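Local coordinates for protein berberine bridge enzyme-like 28 (Arabidopsis thaliana, PDB 5D79) that binds FAD as an oxidoreductase of the berberine bridge enzyme-like family and takes part in adaptation to salt stress, at residues Gln218-Gly221 against Glu222-Trp226; Ala315-Glu318 against Glu319-Glu323; Ile384-Arg387 against Leu388-Pro391; Tyr158-Gly161 against Lys162-Ser166; Tyr118-Asn122 against Lys123-Val127. All blocks are in the same frame, centred on the assembly; numbering follows the deposited sequence. Where two conformers were deposited one is given.

In the fold
Contacts 1, 4 and 5 belong to the FAD-binding PCMH-type region; contacts 2 and 3 lie at helices that pack on the large antiparallel sheet, where both reach helix 263-276, the nearest atoms of contacts 2 and 3 being about 12 Å apart. Contact 5 is buried and relies on a phenylalanine ring against a loop near the flavin cofactor, whereas the other four are only partly buried. Contacts 2, 3 and 4 each close a helix, mostly through carbonyl oxygens: by proline carbons, three-residue turns, and hydroxyl and ammonium groups respectively. In contact 1 one glycine passes the chain from helix to helix, beside a Met-aromatic pair.

Contact 1: Gln218-Gly221 against Glu222-Trp226; sequences QAMG and EDYFW
E222 begins the short helix 222-227 directly after G221, its CB 3.7 Å from G221 C. G221 both leaves the preceding helix and holds the N-cap position of the next. With phi at 95°, a side chain on G221 would be jammed against the carbonyl oxygen of M220, so the absence of one lets the chain change direction within a single residue. The carboxylate of E222 is engaged elsewhere, in a salt bridge with R217. Y224 is where the side chains meet. Its CB lies 3.3 Å from M220 O and 3.6 Å from M220 CG, and M220 SD stands obliquely to the ring, 4.8 Å from the centroid of Y224, in a Met-aromatic contact. A chi1 of 80° in M220, with CG lodged between the backbone N and the carbonyl carbon, brings the two side chains across each other at about a right angle. F225 completes the first turn: its N donates to G221 O over 3.0 Å, nearly straight (165°) and in the carbonyl plane, while its CB lies 3.9 Å from M220 SD, which sits at the edge of the F225 ring. Around this junction M220 and Y224 both pack on V207 of strand 202-208 and L215 of strand 214-215, and helix 504-514 meets Y224 through R513 and V514.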
# COMPACT_ATOMS: atom_id res chain seq x y z
N GLN A 218 16.60 18.38 -3.99
CA GLN A 218 17.55 19.23 -4.68
C GLN A 218 18.80 18.44 -5.07
O GLN A 218 19.28 18.56 -6.20
CB GLN A 218 17.92 20.41 -3.78
CG GLN A 218 18.80 21.48 -4.40
CD GLN A 218 19.14 22.58 -3.39
OE1 GLN A 218 19.11 22.35 -2.17
NE2 GLN A 218 19.45 23.77 -3.89
N ALA A 219 19.31 17.62 -4.15
CA ALA A 219 20.57 16.92 -4.38
C ALA A 219 20.41 15.66 -5.22
O ALA A 219 21.32 15.29 -5.95
CB ALA A 219 21.23 16.56 -3.05
N MET A 220 19.24 15.02 -5.13
CA MET A 220 19.02 13.76 -5.82
C MET A 220 18.63 13.95 -7.29
O MET A 220 18.90 13.07 -8.11
CB MET A 220 17.95 12.95 -5.11
CG MET A 220 16.53 13.38 -5.43
SD MET A 220 15.33 12.39 -4.57
CE MET A 220 15.59 12.93 -2.89
N GLY A 221 18.02 15.07 -7.62
CA GLY A 221 17.57 15.30 -8.99
C GLY A 221 16.12 14.92 -9.22
O GLY A 221 15.56 14.14 -8.46
N GLU A 222 15.51 15.47 -10.28
CA GLU A 222 14.08 15.29 -10.52
C GLU A 222 13.74 13.86 -10.90
O GLU A 222 12.68 13.37 -10.53
CB GLU A 222 13.59 16.26 -11.59
CG GLU A 222 13.46 17.69 -11.11
CD GLU A 222 12.51 17.84 -9.93
OE1 GLU A 222 11.30 17.67 -10.14
OE2 GLU A 222 12.98 18.11 -8.80
N ASP A 223 14.63 13.20 -11.64
CA ASP A 223 14.44 11.81 -12.05
C ASP A 223 14.38 10.91 -10.81
O ASP A 223 13.50 10.05 -10.68
CB ASP A 223 15.57 11.35 -12.99
CG ASP A 223 15.15 11.35 -14.46
OD1 ASP A 223 13.95 11.47 -14.75
OD2 ASP A 223 16.04 11.21 -15.34
N TYR A 224 15.32 11.11 -9.90
CA TYR A 224 15.35 10.34 -8.67
C TYR A 224 14.08 10.63 -7.86
O TYR A 224 13.41 9.69 -7.40
CB TYR A 224 16.61 10.69 -7.87
CG TYR A 224 17.18 9.59 -6.99
CD1 TYR A 224 16.37 8.61 -6.40
CD2 TYR A 224 18.55 9.53 -6.73
CE1 TYR A 224 16.91 7.61 -5.60
CE2 TYR A 224 19.10 8.55 -5.93
CZ TYR A 224 18.28 7.60 -5.37
OH TYR A 224 18.87 6.63 -4.58
N PHE A 225 13.76 11.91 -7.70
CA PHE A 225 12.59 12.35 -6.94
C PHE A 225 11.28 11.79 -7.50
O PHE A 225 10.30 11.57 -6.79
CB PHE A 225 12.51 13.88 -6.90
CG PHE A 225 11.44 14.40 -5.97
CD1 PHE A 225 11.56 14.25 -4.60
CD2 PHE A 225 10.31 15.02 -6.48
CE1 PHE A 225 10.57 14.71 -3.74
CE2 PHE A 225 9.32 15.48 -5.63
CZ PHE A 225 9.45 15.32 -4.26
N TRP A 226 11.28 11.55 -8.80
CA TRP A 226 10.11 11.03 -9.46
C TRP A 226 9.98 9.54 -9.14
O TRP A 226 8.93 9.07 -8.70
CB TRP A 226 10.21 11.30 -10.97
CG TRP A 226 9.17 10.71 -11.85
CD1 TRP A 226 7.98 11.27 -12.21
CD2 TRP A 226 9.24 9.45 -12.53
NE1 TRP A 226 7.29 10.43 -13.05
CE2 TRP A 226 8.05 9.30 -13.26
CE3 TRP A 226 10.18 8.42 -12.57
CZ2 TRP A 226 7.78 8.17 -14.03
CZ3 TRP A 226 9.92 7.31 -13.33
CH2 TRP A 226 8.74 7.19 -14.05

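Contact 2: Ala315-Glu318 against Glu319-Glu323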
# COMPACT_ATOMS: atom_id res chain seq x y z
N ALA A 315 -28.53 15.46 -1.29
CA ALA A 315 -29.06 16.05 -2.50
C ALA A 315 -28.25 15.58 -3.69
O ALA A 315 -28.78 15.38 -4.79
CB ALA A 315 -29.04 17.56 -2.41
N LEU A 316 -26.95 15.41 -3.48
CA LEU A 316 -26.06 14.94 -4.53
C LEU A 316 -26.34 13.47 -4.85
O LEU A 316 -26.27 13.05 -6.01
CB LEU A 316 -24.60 15.14 -4.13
CG LEU A 316 -23.52 14.78 -5.16
CD1 LEU A 316 -23.67 15.57 -6.44
CD2 LEU A 316 -22.14 14.98 -4.57
N MET A 317 -26.71 12.69 -3.84
CA MET A 317 -26.85 11.26 -4.04
C MET A 317 -28.21 10.85 -4.61
O MET A 317 -28.33 9.77 -5.18
CB MET A 317 -26.60 10.51 -2.72
CG MET A 317 -25.12 10.31 -2.39
SD MET A 317 -24.42 8.78 -3.02
CE MET A 317 -25.46 7.59 -2.20
N GLU A 318 -29.22 11.69 -4.45
CA GLU A 318 -30.53 11.40 -5.05
C GLU A 318 -30.48 11.76 -6.54
O GLU A 318 -31.21 11.20 -7.37
CB GLU A 318 -31.65 12.17 -4.34
CG GLU A 318 -31.91 11.71 -2.90
CD GLU A 318 -32.14 12.88 -1.95
OE1 GLU A 318 -32.10 14.04 -2.42
OE2 GLU A 318 -32.35 12.63 -0.74
N GLU A 319 -29.59 12.69 -6.85
CA GLU A 319 -29.33 13.17 -8.20
C GLU A 319 -28.51 12.18 -9.03
O GLU A 319 -28.88 11.86 -10.17
CB GLU A 319 -28.60 14.52 -8.12
CG GLU A 319 -27.90 14.96 -9.40
CD GLU A 319 -28.84 15.63 -10.38
OE1 GLU A 319 -30.06 15.70 -10.09
OE2 GLU A 319 -28.35 16.08 -11.44
N LYS A 320 -27.42 11.68 -8.47
CA LYS A 320 -26.48 10.86 -9.23
C LYS A 320 -26.60 9.34 -8.95
O LYS A 320 -26.21 8.52 -9.79
CB LYS A 320 -25.04 11.32 -8.95
CG LYS A 320 -24.71 12.76 -9.35
CD LYS A 320 -24.83 12.97 -10.86
CE LYS A 320 -23.79 13.97 -11.37
NZ LYS A 320 -22.38 13.45 -11.34
N PHE A 321 -27.13 8.97 -7.79
CA PHE A 321 -27.14 7.57 -7.35
C PHE A 321 -28.38 7.26 -6.51
O PHE A 321 -28.25 6.81 -5.37
CB PHE A 321 -25.85 7.28 -6.55
CG PHE A 321 -25.46 5.82 -6.48
CD1 PHE A 321 -26.24 4.83 -7.05
CD2 PHE A 321 -24.30 5.45 -5.83
CE1 PHE A 321 -25.87 3.50 -6.98
CE2 PHE A 321 -23.92 4.12 -5.74
CZ PHE A 321 -24.71 3.15 -6.33
N PRO A 322 -29.58 7.53 -7.04
CA PRO A 322 -30.75 7.34 -6.18
C PRO A 322 -31.06 5.87 -5.94
O PRO A 322 -31.88 5.56 -5.08
CB PRO A 322 -31.87 8.03 -6.95
CG PRO A 322 -31.48 7.92 -8.36
CD PRO A 322 -29.97 8.00 -8.38
N GLU A 323 -30.42 4.98 -6.69
CA GLU A 323 -30.65 3.55 -6.54
C GLU A 323 -30.08 3.02 -5.22
O GLU A 323 -30.52 1.98 -4.72
CB GLU A 323 -30.04 2.78 -7.72
CG GLU A 323 -30.72 3.03 -9.06
CD GLU A 323 -30.29 4.34 -9.70
OE1 GLU A 323 -29.21 4.84 -9.34
OE2 GLU A 323 -31.06 4.88 -10.54
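The ring of F321 is met obliquely by the sulfur of M317, and E323 OE1 lies at its edge, in the ring plane. The M317 and F321 side chains run side by side and point the same way, with M317 SD 4.1 Å from F321 CB. CG of M317 is anti to its own carbonyl carbon, and bends at chi2 (-91°) and chi3 then turn the thioether along the flank of the phenylalanine. E323 OE1 also forms a salt bridge with K272, so the carboxylate at the ring edge has a charged partner. One residue earlier, L316 and K320 form the same kind of four-residue pair, their chains crossing obliquely with L316 CD1 4.2 Å from K320 CG. Their backbones are joined more firmly, since K320 N donates to L316 O at 3.0 Å, with an angle of 150° at the hydrogen. The bond from E319 N to A315 O is weak, at 3.5 Å, and E319 CB fits in beside the same oxygen. P322 illustrates how such a helix is brought to a close: having no N-H to give, it sets its ring carbons against E318 O instead, CB at 3.3 Å and CG at 3.4 Å. F321 has by then left helical backbone angles. Around this helix end, L316 and M317 rest on L284 of strand 284-292 and F321 on I286 of the same strand, while I269, K272 and W273 of helix 263-276 pack against F321, and K272 also touches P322.

Contact 3: Ile384-Arg387 against Leu388-Pro391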
# COMPACT_ATOMS: atom_id res chain seq x y z
N ILE A 384 -18.94 -13.26 -9.19
CA ILE A 384 -17.96 -12.97 -8.16
C ILE A 384 -18.67 -12.90 -6.81
O ILE A 384 -18.07 -13.21 -5.77
CB ILE A 384 -17.15 -11.67 -8.46
CG1 ILE A 384 -18.04 -10.43 -8.50
CG2 ILE A 384 -16.39 -11.81 -9.79
CD1 ILE A 384 -17.25 -9.16 -8.67
N TRP A 385 -19.95 -12.54 -6.82
CA TRP A 385 -20.80 -12.68 -5.64
C TRP A 385 -20.91 -14.15 -5.23
O TRP A 385 -20.77 -14.50 -4.05
CB TRP A 385 -22.20 -12.09 -5.90
CG TRP A 385 -23.14 -12.18 -4.73
CD1 TRP A 385 -23.67 -13.32 -4.18
CD2 TRP A 385 -23.67 -11.09 -3.98
NE1 TRP A 385 -24.49 -12.99 -3.12
CE2 TRP A 385 -24.51 -11.63 -2.98
CE3 TRP A 385 -23.52 -9.71 -4.05
CZ2 TRP A 385 -25.19 -10.84 -2.07
CZ3 TRP A 385 -24.21 -8.92 -3.16
CH2 TRP A 385 -25.03 -9.49 -2.18
N ARG A 386 -21.17 -15.00 -6.22
CA ARG A 386 -21.30 -16.43 -5.99
C ARG A 386 -20.03 -17.02 -5.35
O ARG A 386 -20.11 -17.85 -4.46
CB ARG A 386 -21.61 -17.16 -7.29
CG ARG A 386 -21.81 -18.65 -7.12
CD ARG A 386 -21.81 -19.36 -8.44
NE ARG A 386 -20.46 -19.50 -8.98
CZ ARG A 386 -19.56 -20.38 -8.53
NH1 ARG A 386 -19.87 -21.18 -7.52
NH2 ARG A 386 -18.36 -20.44 -9.08
N ARG A 387 -18.87 -16.59 -5.81
CA ARG A 387 -17.63 -17.18 -5.31
C ARG A 387 -17.36 -16.83 -3.84
O ARG A 387 -16.68 -17.56 -3.13
CB ARG A 387 -16.47 -16.78 -6.22
CG ARG A 387 -16.41 -17.59 -7.54
CD ARG A 387 -15.66 -16.84 -8.63
NE ARG A 387 -15.59 -17.56 -9.89
CZ ARG A 387 -14.54 -18.29 -10.25
NH1 ARG A 387 -14.54 -18.92 -11.42
NH2 ARG A 387 -13.50 -18.40 -9.44
N LEU A 388 -17.94 -15.73 -3.36
CA LEU A 388 -17.77 -15.34 -1.97
C LEU A 388 -18.59 -16.21 -1.02
O LEU A 388 -18.35 -16.23 0.19
CB LEU A 388 -18.12 -13.86 -1.78
CG LEU A 388 -17.01 -12.87 -2.16
CD1 LEU A 388 -17.61 -11.53 -2.47
CD2 LEU A 388 -16.01 -12.75 -1.04
N GLU A 389 -19.56 -16.94 -1.56
CA GLU A 389 -20.32 -17.89 -0.76
C GLU A 389 -19.49 -19.14 -0.42
O GLU A 389 -19.92 -19.97 0.38
CB GLU A 389 -21.59 -18.30 -1.50
CG GLU A 389 -22.36 -17.13 -2.09
CD GLU A 389 -23.63 -17.57 -2.81
OE1 GLU A 389 -23.79 -18.78 -3.09
OE2 GLU A 389 -24.48 -16.70 -3.11
N ALA A 390 -18.31 -19.25 -1.03
CA ALA A 390 -17.40 -20.38 -0.80
C ALA A 390 -16.96 -20.43 0.66
O ALA A 390 -16.78 -19.39 1.28
CB ALA A 390 -16.19 -20.29 -1.71
N PRO A 391 -16.80 -21.65 1.21
CA PRO A 391 -16.45 -21.79 2.63
C PRO A 391 -15.14 -21.09 2.94
O PRO A 391 -15.04 -20.42 3.96
CB PRO A 391 -16.33 -23.30 2.82
CG PRO A 391 -17.03 -23.92 1.66
CD PRO A 391 -16.86 -22.96 0.53
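I384 offers its carbonyl oxygen to L388 from one turn away, but the bond from L388 N to I384 O is weak, at 3.5 Å. The same N-H is shared with W385 O at 3.2 Å, also weakly, so the amide of L388 is divided between partners four and three residues back. W385 presents the edge of its indole to E389. With CG anti to the backbone N (chi1 -180°), the five-membered ring meets the carboxylate sidelong: E389 OE2 lies in the ring plane, 3.6 Å from W385 CD1, and the two flat groups are turned 78° apart. R386 O takes the pattern a residue further, accepting from E389 N at 3.1 Å. That donor stands well above the carbonyl plane, 59° out of it, in keeping with a tighter three-residue turn, and E389 CB and CG lie beside the same oxygen. The guanidinium of R386 does not reach E389; it pairs with E383, which also holds R387. R387 O accepts from A390 N at 3.2 Å, again from above its plane, and from W450 NE1 as well. Here, then, four-residue bonding gives way stepwise to three-residue bonding as the chain unwinds. The join sits against one sheet and two helices: W385 packs on V298 and A300 of strand 298-306 and on A266 of helix 263-276, I384 and L388 touch I398 of strand 396-402, and helix 441-458 receives I384 at V454, R387 at F457 and A390 at W450.

Contact 4: Tyr158-Gly161 against Lys162-Ser166; sequences YEIG and KTTKS
I160 O is gripped by two backbone donors at once, T164 N and T163 N, each at 3.0 Å. The first arrives nearly along the C=O axis and is almost straight, with 168° at the hydrogen; the second comes from above the carbonyl plane, so the two donors reach the oxygen from different directions. The neighbouring carbonyls are held by side chains. T163 OG1 donates to E159 O at 2.6 Å, and K165 folds back over the turn to bring its NZ within 2.7 Å of G161 O. An ammonium group at this end of a helix would probably be favoured by the run of carbonyls facing it. Further back, K162 N donates to Y158 O at 3.0 Å, and the lysine lays its aliphatic chain alongside the tyrosine. K162 CG sits over one face of the ring, 3.6 Å from the centroid of Y158, a CH-pi contact, and K162 CE reaches to 3.5 Å from Y158 OH. Chi1 of -176° in Y158 swings the ring beside its own carbonyl carbon and under the lysine, whose chain then bends to follow it. Replacing Y158 with a serine would probably leave the methylenes of K162 without their aromatic bed and set that side chain free to turn. Beyond, S166 N donates to T164 OG1 at 3.2 Å. Hydroxyl and ammonium donors to the last carbonyls, followed by an ST turn, thus finish helix 153-163, which packs through I160 on L138 of strand 136-139 in the FAD-binding PCMH-type region.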
# COMPACT_ATOMS: atom_id res chain seq x y z
N TYR A 158 -2.52 10.73 13.35
CA TYR A 158 -2.71 11.13 14.74
C TYR A 158 -2.09 12.49 14.99
O TYR A 158 -2.66 13.33 15.68
CB TYR A 158 -2.10 10.09 15.68
CG TYR A 158 -2.32 10.38 17.14
CD1 TYR A 158 -3.59 10.25 17.71
CD2 TYR A 158 -1.26 10.76 17.95
CE1 TYR A 158 -3.79 10.51 19.06
CE2 TYR A 158 -1.45 11.02 19.30
CZ TYR A 158 -2.71 10.89 19.85
OH TYR A 158 -2.89 11.14 21.19
N GLU A 159 -0.91 12.70 14.42
CA GLU A 159 -0.17 13.94 14.64
C GLU A 159 -0.94 15.13 14.03
O GLU A 159 -1.14 16.15 14.68
CB GLU A 159 1.24 13.79 14.06
CG GLU A 159 2.21 14.92 14.35
CD GLU A 159 2.41 15.21 15.83
OE1 GLU A 159 2.40 14.27 16.68
OE2 GLU A 159 2.59 16.42 16.13
N ILE A 160 -1.37 14.96 12.79
CA ILE A 160 -2.26 15.90 12.13
C ILE A 160 -3.57 16.12 12.89
O ILE A 160 -3.87 17.24 13.32
CB ILE A 160 -2.61 15.43 10.72
CG1 ILE A 160 -1.34 15.23 9.89
CG2 ILE A 160 -3.55 16.41 10.07
CD1 ILE A 160 -1.58 14.55 8.57
N GLY A 161 -4.35 15.06 13.06
CA GLY A 161 -5.69 15.16 13.60
C GLY A 161 -5.80 15.73 14.99
O GLY A 161 -6.78 16.41 15.31
N LYS A 162 -4.81 15.45 15.84
CA LYS A 162 -4.76 15.98 17.21
C LYS A 162 -4.39 17.47 17.26
O LYS A 162 -4.66 18.13 18.26
CB LYS A 162 -3.76 15.19 18.05
CG LYS A 162 -4.18 13.79 18.37
CD LYS A 162 -5.10 13.77 19.56
CE LYS A 162 -4.39 14.27 20.81
NZ LYS A 162 -5.28 14.24 22.00
N THR A 163 -3.79 17.96 16.18
CA THR A 163 -3.27 19.34 16.08
C THR A 163 -4.24 20.30 15.41
O THR A 163 -4.42 21.43 15.85
CB THR A 163 -1.94 19.39 15.29
OG1 THR A 163 -1.01 18.44 15.83
CG2 THR A 163 -1.34 20.79 15.36
N THR A 164 -4.84 19.85 14.31
CA THR A 164 -5.79 20.67 13.57
C THR A 164 -6.88 19.81 12.98
O THR A 164 -6.62 18.68 12.61
CB THR A 164 -5.13 21.45 12.44
OG1 THR A 164 -6.12 22.23 11.77
CG2 THR A 164 -4.46 20.50 11.44
N LYS A 165 -8.08 20.36 12.89
CA LYS A 165 -9.20 19.66 12.29
C LYS A 165 -9.43 20.06 10.82
O LYS A 165 -10.28 19.48 10.13
CB LYS A 165 -10.47 19.91 13.11
CG LYS A 165 -10.31 19.63 14.58
CD LYS A 165 -10.01 18.15 14.84
CE LYS A 165 -9.81 17.87 16.32
NZ LYS A 165 -9.20 16.53 16.58
N SER A 166 -8.67 21.03 10.33
CA SER A 166 -8.90 21.54 8.98
C SER A 166 -7.83 21.09 7.97
O SER A 166 -7.79 21.57 6.84
CB SER A 166 -8.98 23.07 9.01
OG SER A 166 -7.78 23.66 9.47

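Contact 5: Tyr118-Asn122 against Lys123-Val127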
# COMPACT_ATOMS: atom_id res chain seq x y z
N TYR A 118 11.36 -8.24 4.61
CA TYR A 118 12.06 -9.03 5.62
C TYR A 118 12.34 -10.44 5.11
O TYR A 118 12.78 -11.29 5.86
CB TYR A 118 11.27 -9.08 6.93
CG TYR A 118 9.85 -9.56 6.75
CD1 TYR A 118 8.84 -8.66 6.41
CD2 TYR A 118 9.51 -10.89 6.92
CE1 TYR A 118 7.54 -9.09 6.24
CE2 TYR A 118 8.21 -11.34 6.74
CZ TYR A 118 7.22 -10.42 6.40
OH TYR A 118 5.92 -10.84 6.23
N ILE A 119 12.08 -10.68 3.82
CA ILE A 119 12.46 -11.93 3.17
C ILE A 119 13.20 -11.69 1.87
O ILE A 119 12.73 -10.95 1.01
CB ILE A 119 11.25 -12.81 2.82
CG1 ILE A 119 10.30 -12.98 4.00
CG2 ILE A 119 11.72 -14.17 2.28
CD1 ILE A 119 9.05 -13.74 3.64
N ALA A 120 14.35 -12.33 1.73
CA ALA A 120 15.03 -12.45 0.44
C ALA A 120 15.15 -13.93 0.12
O ALA A 120 15.42 -14.74 1.01
CB ALA A 120 16.40 -11.78 0.47
N TYR A 121 14.94 -14.29 -1.14
CA TYR A 121 14.99 -15.70 -1.51
C TYR A 121 16.30 -16.08 -2.20
O TYR A 121 16.85 -15.31 -2.98
CB TYR A 121 13.80 -16.05 -2.40
CG TYR A 121 12.47 -16.01 -1.67
CD1 TYR A 121 12.11 -17.02 -0.80
CD2 TYR A 121 11.59 -14.95 -1.84
CE1 TYR A 121 10.91 -16.99 -0.12
CE2 TYR A 121 10.38 -14.91 -1.17
CZ TYR A 121 10.04 -15.94 -0.31
OH TYR A 121 8.84 -15.92 0.37
N ASN A 122 16.81 -17.27 -1.87
CA ASN A 122 17.98 -17.88 -2.53
C ASN A 122 19.32 -17.15 -2.37
O ASN A 122 20.29 -17.48 -3.05
CB ASN A 122 17.69 -18.05 -4.03
CG ASN A 122 17.00 -19.37 -4.34
OD1 ASN A 122 15.78 -19.45 -4.42
ND2 ASN A 122 17.80 -20.43 -4.51
N LYS A 123 19.38 -16.17 -1.47
CA LYS A 123 20.64 -15.52 -1.12
C LYS A 123 20.55 -14.84 0.25
O LYS A 123 19.60 -14.11 0.53
CB LYS A 123 21.05 -14.50 -2.20
CG LYS A 123 20.02 -13.42 -2.54
CD LYS A 123 20.52 -12.54 -3.69
CE LYS A 123 19.60 -11.37 -3.99
NZ LYS A 123 20.16 -10.44 -5.02
N PRO A 124 21.54 -15.10 1.11
CA PRO A 124 21.58 -14.55 2.48
C PRO A 124 21.49 -13.02 2.52
O PRO A 124 22.05 -12.33 1.66
CB PRO A 124 22.94 -15.03 3.00
CG PRO A 124 23.23 -16.26 2.20
CD PRO A 124 22.68 -15.99 0.83
N PHE A 125 20.81 -12.49 3.53
CA PHE A 125 20.54 -11.06 3.58
C PHE A 125 20.49 -10.53 5.00
O PHE A 125 20.52 -11.28 5.96
CB PHE A 125 19.21 -10.74 2.87
CG PHE A 125 18.00 -11.21 3.63
CD1 PHE A 125 17.62 -12.55 3.62
CD2 PHE A 125 17.21 -10.31 4.34
CE1 PHE A 125 16.50 -12.98 4.32
CE2 PHE A 125 16.08 -10.73 5.03
CZ PHE A 125 15.73 -12.07 5.02
N ALA A 126 20.43 -9.21 5.12
CA ALA A 126 20.22 -8.56 6.39
C ALA A 126 19.02 -7.62 6.25
O ALA A 126 18.58 -7.36 5.13
CB ALA A 126 21.46 -7.80 6.80
N VAL A 127 18.49 -7.13 7.37
CA VAL A 127 17.33 -6.25 7.37
C VAL A 127 17.63 -4.89 7.99
O VAL A 127 18.14 -4.82 9.09
CB VAL A 127 16.13 -6.88 8.13
CG1 VAL A 127 15.04 -5.85 8.38
CG2 VAL A 127 15.57 -8.07 7.37
O HOH W 1 17.95 -16.33 1.56
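F125 sets CG between its backbone N and carbonyl carbon (chi1 71°), which turns the ring of the returning chain to face A120 of the loop before it. A120 CB lies over a face, 3.9 Å from the centroid of the F125 ring, in a CH-pi contact that brings it within 3.5 Å of F125 CD1. The backbone shares that face: A120 N stands 3.4 Å above the ring plane, toward the rim. Y118 O is at the ring edge, 3.2 Å from F125 CZ. An alanine in place of F125 is likely to open a gap beside A120 and remove the face its methyl packs on. Further along, V127 CG2 meets Y118 CB at 4.4 Å. The two runs of chain point almost oppositely, 169° apart, after turning at N122, whose phi is positive. Near the turn one water donates to A120 O at 3.0 Å and, weakly, to K123 O, tying the two sides together. What results is a loop folded back over the start of strand 125-129, an inner strand of the mixed sheet in the FAD-binding PCMH-type region, with the Y118 side chain about 5 Å from the bound FAD.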